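Local coordinates for envelope glycoprotein (Thogoto virus, PDB 5XEA), which probably attaches the virus to its host-cell receptor and then drives fusion of the viral and host membranes, at residues 148-153 / 163-168. Sequence-based numbering, arbitrary orientation.
Sequences PVFFNL and STLLPN. With NAG (2-acetamido-2-deoxy-beta-D-glucopyranose), chain E.
L165 sets its CD1 methyl against the ring of F150, 3.3 Å from CE1, the two side chains crossing at about a right angle. F150 CG sits between the backbone N and the carbonyl carbon (chi1 62°), which brings the CD1-CE1 side of the ring to the leucine. The other methyl, CD2, lies 3.9 Å from ND2 of N152, so L165 spans an aromatic and an amide. N152 and S163 form an antiparallel hydrogen-bonded pair: S163 N donates to N152 O at 2.7 Å, tilted from the carbonyl plane, and N152 N to S163 O at 3.2 Å, nearly straight (169°). Toward F150 and L165 the backbones draw apart, and a water bridges them, donating to F150 O and accepting from L165 N. The N152 and S163 side chains lie on the same face of the sheet, where a second water accepts from N152 ND2 and donates to S163 OG; R414 is hydrogen-bonded to N152 OD1 and E173 to S163 OG. N168 carries an N-linked glycan, its first sugar packing on L166 CD1. The contact belongs to the hairpin of strands 133-156 and 159-165, flanked by strands 40-56 and 171-174, with W423 of helix 421-437 against V149, L166 and P167.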
# COMPACT_ATOMS: atom_id res chain seq x y z
N PRO B 148 14.09 -17.51 3.37
CA PRO B 148 14.18 -16.82 2.08
C PRO B 148 13.82 -15.35 2.23
O PRO B 148 12.83 -15.00 2.87
CB PRO B 148 13.16 -17.57 1.22
CG PRO B 148 12.12 -18.01 2.19
CD PRO B 148 12.86 -18.33 3.48
N VAL B 149 14.63 -14.49 1.61
CA VAL B 149 14.35 -13.06 1.55
C VAL B 149 14.39 -12.61 0.09
O VAL B 149 15.25 -13.06 -0.68
CB VAL B 149 15.33 -12.25 2.41
CG1 VAL B 149 15.19 -12.60 3.93
CG2 VAL B 149 16.74 -12.45 1.91
N PHE B 150 13.47 -11.72 -0.29
CA PHE B 150 13.49 -11.23 -1.66
C PHE B 150 14.66 -10.27 -1.85
O PHE B 150 15.28 -9.80 -0.89
CB PHE B 150 12.16 -10.55 -2.04
CG PHE B 150 11.82 -9.32 -1.21
CD1 PHE B 150 12.32 -8.07 -1.55
CD2 PHE B 150 10.98 -9.42 -0.12
CE1 PHE B 150 11.99 -6.95 -0.79
CE2 PHE B 150 10.64 -8.32 0.63
CZ PHE B 150 11.14 -7.09 0.30
N PHE B 151 14.95 -9.96 -3.11
CA PHE B 151 16.09 -9.11 -3.43
C PHE B 151 15.78 -8.33 -4.70
O PHE B 151 14.74 -8.54 -5.33
CB PHE B 151 17.37 -9.95 -3.59
CG PHE B 151 17.30 -10.96 -4.72
CD1 PHE B 151 17.72 -10.62 -6.00
CD2 PHE B 151 16.79 -12.22 -4.51
CE1 PHE B 151 17.64 -11.54 -7.05
CE2 PHE B 151 16.70 -13.14 -5.54
CZ PHE B 151 17.12 -12.80 -6.82
N ASN B 152 16.67 -7.40 -5.04
CA ASN B 152 16.64 -6.71 -6.32
C ASN B 152 17.89 -7.07 -7.11
O ASN B 152 18.87 -7.58 -6.56
CB ASN B 152 16.61 -5.18 -6.14
CG ASN B 152 15.26 -4.67 -5.67
OD1 ASN B 152 14.21 -5.29 -5.92
ND2 ASN B 152 15.28 -3.53 -5.00
N LEU B 153 17.83 -6.82 -8.42
CA LEU B 153 19.04 -6.75 -9.23
C LEU B 153 19.37 -5.28 -9.47
O LEU B 153 18.51 -4.41 -9.36
CB LEU B 153 18.88 -7.48 -10.56
CG LEU B 153 18.78 -9.01 -10.58
CD1 LEU B 153 18.73 -9.50 -12.04
CD2 LEU B 153 19.91 -9.67 -9.79
N SER B 163 21.28 -7.29 -5.36
CA SER B 163 21.16 -6.20 -4.39
C SER B 163 20.43 -6.75 -3.17
O SER B 163 19.21 -6.92 -3.20
CB SER B 163 20.42 -5.01 -5.01
OG SER B 163 20.32 -3.92 -4.11
N THR B 164 21.19 -7.02 -2.11
CA THR B 164 20.64 -7.54 -0.88
C THR B 164 20.06 -6.40 -0.06
O THR B 164 20.72 -5.37 0.13
CB THR B 164 21.71 -8.30 -0.11
OG1 THR B 164 21.89 -9.58 -0.72
CG2 THR B 164 21.35 -8.47 1.40
N LEU B 165 18.83 -6.57 0.41
CA LEU B 165 18.06 -5.51 1.03
C LEU B 165 18.16 -5.64 2.54
O LEU B 165 17.76 -6.66 3.12
CB LEU B 165 16.60 -5.58 0.56
CG LEU B 165 16.45 -5.63 -0.98
CD1 LEU B 165 15.00 -5.76 -1.41
CD2 LEU B 165 17.04 -4.40 -1.60
N LEU B 166 18.70 -4.62 3.18
CA LEU B 166 18.82 -4.75 4.63
C LEU B 166 17.66 -4.04 5.32
O LEU B 166 17.08 -3.11 4.76
CB LEU B 166 20.16 -4.16 5.10
CG LEU B 166 21.44 -4.75 4.49
CD1 LEU B 166 22.68 -4.01 5.00
CD2 LEU B 166 21.56 -6.24 4.77
N PRO B 167 17.29 -4.42 6.55
CA PRO B 167 16.09 -3.82 7.17
C PRO B 167 16.24 -2.35 7.57
O PRO B 167 15.21 -1.70 7.79
CB PRO B 167 15.83 -4.72 8.39
CG PRO B 167 17.06 -5.54 8.56
CD PRO B 167 17.72 -5.65 7.24
N ASN B 168 17.45 -1.79 7.59
CA ASN B 168 17.60 -0.35 7.81
C ASN B 168 17.58 0.46 6.52
O ASN B 168 17.85 1.67 6.56
CB ASN B 168 18.88 -0.04 8.58
CG ASN B 168 20.15 -0.47 7.85
OD1 ASN B 168 20.12 -0.83 6.67
ND2 ASN B 168 21.28 -0.44 8.56
C1 NAG E . 22.56 -0.83 8.03
C2 NAG E . 23.69 0.12 8.46
C3 NAG E . 25.06 -0.45 8.08
C4 NAG E . 25.22 -1.89 8.55
C5 NAG E . 24.04 -2.70 8.00
C6 NAG E . 24.01 -4.15 8.44
C7 NAG E . 23.04 2.48 8.55
C8 NAG E . 22.91 3.76 7.78
N2 NAG E . 23.50 1.43 7.87
O3 NAG E . 26.08 0.37 8.64
O4 NAG E . 26.47 -2.39 8.08
O5 NAG E . 22.82 -2.13 8.49
O6 NAG E . 23.43 -4.26 9.73
O7 NAG E . 22.73 2.41 9.74
O HOH W 1 17.93 -9.22 -0.05
O HOH W 2 17.96 -2.30 -4.51